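Local atomic coordinates of CurM Sulfotransferase (Moorea producta, PDB entry 4GBM), a protein that binds the nucleotide PAP and probably transfers a sulfo group from the donor PAPS to a polyketide intermediate of curacin biosynthesis. Residues P138-G150 against V196-L208. The protein carries 2 engineered substitutions. Sequence-based numbering, arbitrary orientation. Where two conformers were deposited one is given.
Sequences PTYAMEPTILERG and VWAKSNQNILNFL
Leu147 lays its CB over one face of the Phe207 ring, 3.8 Å from the ring centroid and 14° off its normal, a CH-pi contact between two neighbouring helices packed beside the parallel sheet of the P-loop-like sulfotransferase fold. The Phe207 ring reaches across to helix 144-150 because its CG is turned away from the backbone N (chi1 170°), and Tyr159 meets the same ring edge-to-face. Closer backbone contact comes in the 3-10 turn before helix 144-150, where Ala141 CA lies 4.7 Å from Ser200 CA and Ala141 CB packs 3.6 Å from Ile204 CD1. In the conformer given, the Met142 side chain, bent at chi2 and chi3, crosses Val196 at about a right angle, SD 3.9 Å from Val196 CG1. Asn203 CB lies 3.2 Å from Ala141 O, and its amide touches the Pro144 ring, CG to CG 3.8 Å; as modelled, Lys199 NZ donates to Asn203 OD1. An alanine in place of Asn203 would probably open a gap beside the Pro144 ring and deprive Lys199 of this modelled acceptor. Behind this layer Ile204 rests on Tyr161 of strand 158-163. At the far end Leu147 O lies 3.4 Å from Phe207 CE1.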
loop_
_atom_site.group_PDB
_atom_site.type_symbol
_atom_site.label_atom_id
_atom_site.label_comp_id
_atom_site.label_asym_id
_atom_site.label_seq_id
_atom_site.Cartn_x
_atom_site.Cartn_y
_atom_site.Cartn_z
ATOM N N PRO A 138 -2.046 -0.217 -3.083
ATOM C CA PRO A 138 -1.601 0.074 -4.449
ATOM C C PRO A 138 -2.711 0.652 -5.328
ATOM O O PRO A 138 -2.427 1.289 -6.351
ATOM C CB PRO A 138 -1.156 -1.295 -4.977
ATOM C CG PRO A 138 -0.826 -2.074 -3.783
ATOM C CD PRO A 138 -1.815 -1.625 -2.722
ATOM N N THR A 139 -3.965 0.466 -4.926
ATOM C CA THR A 139 -5.079 0.927 -5.747
ATOM C C THR A 139 -5.233 2.457 -5.758
ATOM O O THR A 139 -5.836 3.007 -6.694
ATOM C CB THR A 139 -6.409 0.252 -5.356
ATOM O OG1 THR A 139 -6.783 0.660 -4.044
ATOM C CG2 THR A 139 -6.277 -1.258 -5.401
ATOM N N TYR A 140 -4.690 3.144 -4.744
ATOM C CA TYR A 140 -4.809 4.616 -4.672
ATOM C C TYR A 140 -4.215 5.283 -5.910
ATOM O O TYR A 140 -4.776 6.244 -6.434
ATOM C CB TYR A 140 -4.125 5.194 -3.429
ATOM C CG TYR A 140 -4.667 4.720 -2.100
ATOM C CD1 TYR A 140 -5.977 4.238 -1.975
ATOM C CD2 TYR A 140 -3.872 4.779 -0.952
ATOM C CE1 TYR A 140 -6.465 3.810 -0.730
ATOM C CE2 TYR A 140 -4.346 4.346 0.282
ATOM C CZ TYR A 140 -5.647 3.868 0.382
ATOM O OH TYR A 140 -6.114 3.438 1.602
ATOM N N ALA A 141 -3.087 4.743 -6.376
ATOM C CA ALA A 141 -2.349 5.327 -7.497
ATOM C C ALA A 141 -3.039 5.140 -8.842
ATOM O O ALA A 141 -2.657 5.766 -9.823
ATOM C CB ALA A 141 -0.945 4.764 -7.545
ATOM N N MET A 142 -4.066 4.294 -8.882
ATOM C CA MET A 142 -4.797 4.037 -10.122
ATOM C C MET A 142 -5.774 5.150 -10.483
ATOM O O MET A 142 -6.219 5.242 -11.626
ATOM C CB MET A 142 -5.528 2.694 -10.042
ATOM C CG MET A 142 -4.597 1.507 -9.884
ATOM S SD MET A 142 -3.485 1.327 -11.290
ATOM C CE MET A 142 -4.572 0.611 -12.524
ATOM N N GLU A 143 -6.105 5.996 -9.510
ATOM C CA GLU A 143 -7.072 7.073 -9.727
ATOM C C GLU A 143 -6.582 8.390 -9.134
ATOM O O GLU A 143 -6.524 8.527 -7.909
ATOM C CB GLU A 143 -8.434 6.716 -9.113
ATOM C CG GLU A 143 -9.176 5.552 -9.777
ATOM C CD GLU A 143 -9.638 5.852 -11.200
ATOM O OE1 GLU A 143 -9.904 4.881 -11.944
ATOM O OE2 GLU A 143 -9.736 7.041 -11.583
ATOM N N PRO A 144 -6.239 9.371 -9.993
ATOM C CA PRO A 144 -5.800 10.669 -9.478
ATOM C C PRO A 144 -6.765 11.301 -8.469
ATOM O O PRO A 144 -6.311 11.969 -7.542
ATOM C CB PRO A 144 -5.699 11.529 -10.740
ATOM C CG PRO A 144 -5.344 10.545 -11.799
ATOM C CD PRO A 144 -6.170 9.328 -11.467
ATOM N N THR A 145 -8.070 11.079 -8.630
ATOM C CA THR A 145 -9.043 11.644 -7.691
ATOM C C THR A 145 -8.961 11.033 -6.288
ATOM O O THR A 145 -9.310 11.696 -5.313
ATOM C CB THR A 145 -10.503 11.595 -8.218
ATOM O OG1 THR A 145 -10.889 10.238 -8.460
ATOM C CG2 THR A 145 -10.640 12.413 -9.505
ATOM N N ILE A 146 -8.486 9.788 -6.178
ATOM C CA ILE A 146 -8.295 9.168 -4.863
ATOM C C ILE A 146 -7.085 9.784 -4.153
ATOM O O ILE A 146 -7.160 10.108 -2.968
ATOM C CB ILE A 146 -8.168 7.626 -4.932
ATOM C CG1 ILE A 146 -9.475 7.000 -5.434
ATOM C CG2 ILE A 146 -7.796 7.059 -3.552
ATOM C CD1 ILE A 146 -9.370 5.493 -5.758
ATOM N N LEU A 147 -5.984 9.959 -4.885
ATOM C CA LEU A 147 -4.806 10.647 -4.339
ATOM C C LEU A 147 -5.168 12.038 -3.823
ATOM O O LEU A 147 -4.752 12.439 -2.727
ATOM C CB LEU A 147 -3.688 10.726 -5.390
ATOM C CG LEU A 147 -3.139 9.389 -5.907
ATOM C CD1 LEU A 147 -2.112 9.627 -6.998
ATOM C CD2 LEU A 147 -2.520 8.554 -4.769
ATOM N N GLU A 148 -5.976 12.758 -4.597
ATOM C CA GLU A 148 -6.425 14.096 -4.219
ATOM C C GLU A 148 -7.292 14.085 -2.963
ATOM O O GLU A 148 -7.236 15.033 -2.176
ATOM C CB GLU A 148 -7.153 14.774 -5.380
ATOM C CG GLU A 148 -6.218 15.213 -6.499
ATOM C CD GLU A 148 -6.936 15.947 -7.610
ATOM O OE1 GLU A 148 -7.818 15.339 -8.260
ATOM O OE2 GLU A 148 -6.609 17.132 -7.840
ATOM N N ARG A 149 -8.071 13.016 -2.761
ATOM C CA ARG A 149 -8.920 12.925 -1.572
ATOM C C ARG A 149 -8.099 12.894 -0.274
ATOM O O ARG A 149 -8.542 13.421 0.749
ATOM C CB ARG A 149 -9.899 11.742 -1.651
ATOM C CG ARG A 149 -11.071 11.865 -0.672
ATOM C CD ARG A 149 -12.119 10.774 -0.840
ATOM N NE ARG A 149 -12.967 10.979 -2.014
ATOM C CZ ARG A 149 -12.817 10.328 -3.161
ATOM N NH1 ARG A 149 -11.851 9.429 -3.290
ATOM N NH2 ARG A 149 -13.632 10.573 -4.178
ATOM N N GLY A 150 -6.906 12.301 -0.320
ATOM C CA GLY A 150 -6.006 12.291 0.834
ATOM C C GLY A 150 -5.662 13.703 1.297
ATOM O O GLY A 150 -5.665 14.003 2.493
ATOM N N VAL A 196 -0.686 -0.850 -16.052
ATOM C CA VAL A 196 -0.907 -0.650 -14.617
ATOM C C VAL A 196 0.328 -0.018 -13.954
ATOM O O VAL A 196 0.209 0.956 -13.206
ATOM C CB VAL A 196 -1.333 -1.958 -13.903
ATOM C CG1 VAL A 196 -1.324 -1.775 -12.399
ATOM C CG2 VAL A 196 -2.723 -2.368 -14.362
ATOM N N TRP A 197 1.513 -0.537 -14.269
ATOM C CA TRP A 197 2.751 0.023 -13.725
ATOM C C TRP A 197 2.966 1.464 -14.201
ATOM O O TRP A 197 3.295 2.344 -13.404
ATOM C CB TRP A 197 3.955 -0.857 -14.090
ATOM C CG TRP A 197 5.241 -0.381 -13.469
ATOM C CD1 TRP A 197 5.739 -0.737 -12.244
ATOM C CD2 TRP A 197 6.191 0.538 -14.036
ATOM N NE1 TRP A 197 6.932 -0.094 -12.011
ATOM C CE2 TRP A 197 7.233 0.695 -13.093
ATOM C CE3 TRP A 197 6.260 1.244 -15.249
ATOM C CZ2 TRP A 197 8.334 1.530 -13.322
ATOM C CZ3 TRP A 197 7.352 2.072 -15.479
ATOM C CH2 TRP A 197 8.377 2.206 -14.519
ATOM N N ALA A 198 2.753 1.704 -15.498
ATOM C CA ALA A 198 2.978 3.026 -16.088
ATOM C C ALA A 198 1.994 4.066 -15.555
ATOM O O ALA A 198 2.406 5.165 -15.165
ATOM C CB ALA A 198 2.903 2.952 -17.619
ATOM N N LYS A 199 0.706 3.712 -15.526
ATOM C CA LYS A 199 -0.330 4.645 -15.073
ATOM C C LYS A 199 -0.194 4.964 -13.584
ATOM O O LYS A 199 -0.272 6.138 -13.191
ATOM C CB LYS A 199 -1.736 4.122 -15.402
ATOM C CG LYS A 199 -2.867 4.975 -14.848
ATOM C CD LYS A 199 -4.216 4.602 -15.444
ATOM C CE LYS A 199 -5.364 5.229 -14.657
ATOM N NZ LYS A 199 -5.243 6.712 -14.463
ATOM N N SER A 200 0.013 3.936 -12.761
ATOM C CA SER A 200 0.181 4.120 -11.319
ATOM C C SER A 200 1.352 5.050 -11.038
ATOM O O SER A 200 1.233 6.008 -10.278
ATOM C CB SER A 200 0.404 2.779 -10.620
ATOM O OG SER A 200 -0.706 1.921 -10.799
ATOM N N ASN A 201 2.488 4.762 -11.668
ATOM C CA ASN A 201 3.675 5.576 -11.438
ATOM C C ASN A 201 3.543 6.989 -11.970
ATOM O O ASN A 201 3.905 7.937 -11.281
ATOM C CB ASN A 201 4.931 4.871 -11.933
ATOM C CG ASN A 201 5.396 3.827 -10.960
ATOM O OD1 ASN A 201 5.850 4.161 -9.863
ATOM N ND2 ASN A 201 5.252 2.553 -11.326
ATOM N N GLN A 202 2.996 7.142 -13.176
ATOM C CA GLN A 202 2.774 8.487 -13.698
ATOM C C GLN A 202 1.809 9.289 -12.814
ATOM O O GLN A 202 2.041 10.477 -12.558
ATOM C CB GLN A 202 2.291 8.467 -15.153
ATOM C CG GLN A 202 2.388 9.850 -15.818
ATOM C CD GLN A 202 3.810 10.381 -15.824
ATOM O OE1 GLN A 202 4.710 9.764 -16.398
ATOM N NE2 GLN A 202 4.022 11.523 -15.184
ATOM N N ASN A 203 0.747 8.641 -12.336
ATOM C CA ASN A 203 -0.212 9.308 -11.449
ATOM C C ASN A 203 0.462 9.774 -10.153
ATOM O O ASN A 203 0.222 10.888 -9.692
ATOM C CB ASN A 203 -1.405 8.405 -11.114
ATOM C CG ASN A 203 -2.371 8.210 -12.288
ATOM O OD1 ASN A 203 -3.204 7.291 -12.258
ATOM N ND2 ASN A 203 -2.268 9.049 -13.310
ATOM N N ILE A 204 1.307 8.924 -9.574
ATOM C CA ILE A 204 2.034 9.302 -8.356
ATOM C C ILE A 204 2.997 10.456 -8.625
ATOM O O ILE A 204 3.037 11.432 -7.871
ATOM C CB ILE A 204 2.793 8.122 -7.737
ATOM C CG1 ILE A 204 1.811 7.042 -7.279
ATOM C CG2 ILE A 204 3.592 8.606 -6.519
ATOM C CD1 ILE A 204 2.454 5.682 -7.046
ATOM N N LEU A 205 3.768 10.347 -9.706
ATOM C CA LEU A 205 4.690 11.416 -10.088
ATOM C C LEU A 205 3.969 12.747 -10.256
ATOM O O LEU A 205 4.430 13.780 -9.739
ATOM C CB LEU A 205 5.443 11.041 -11.369
ATOM C CG LEU A 205 6.470 9.919 -11.186
ATOM C CD1 LEU A 205 6.861 9.309 -12.531
ATOM C CD2 LEU A 205 7.690 10.456 -10.455
ATOM N N ASN A 206 2.843 12.727 -10.969
ATOM C CA ASN A 206 2.040 13.936 -11.174
ATOM C C ASN A 206 1.528 14.524 -9.862
ATOM O O ASN A 206 1.597 15.733 -9.648
ATOM C CB ASN A 206 0.864 13.656 -12.117
ATOM C CG ASN A 206 1.301 13.409 -13.556
ATOM O OD1 ASN A 206 2.449 13.648 -13.923
ATOM N ND2 ASN A 206 0.376 12.919 -14.374
ATOM N N PHE A 207 1.007 13.659 -8.997
ATOM C CA PHE A 207 0.465 14.071 -7.709
ATOM C C PHE A 207 1.547 14.676 -6.808
ATOM O O PHE A 207 1.385 15.775 -6.263
ATOM C CB PHE A 207 -0.202 12.856 -7.055
ATOM C CG PHE A 207 -0.595 13.053 -5.626
ATOM C CD1 PHE A 207 -1.668 13.880 -5.283
ATOM C CD2 PHE A 207 0.075 12.366 -4.622
ATOM C CE1 PHE A 207 -2.047 14.048 -3.956
ATOM C CE2 PHE A 207 -0.294 12.526 -3.284
ATOM C CZ PHE A 207 -1.361 13.369 -2.952
ATOM N N LEU A 208 2.663 13.969 -6.690
ATOM C CA LEU A 208 3.732 14.407 -5.800
ATOM C C LEU A 208 4.454 15.652 -6.297
ATOM O O LEU A 208 5.028 16.398 -5.491
ATOM C CB LEU A 208 4.720 13.269 -5.538
ATOM C CG LEU A 208 4.173 12.077 -4.744
ATOM C CD1 LEU A 208 5.273 11.057 -4.561
ATOM C CD2 LEU A 208 3.611 12.496 -3.386
#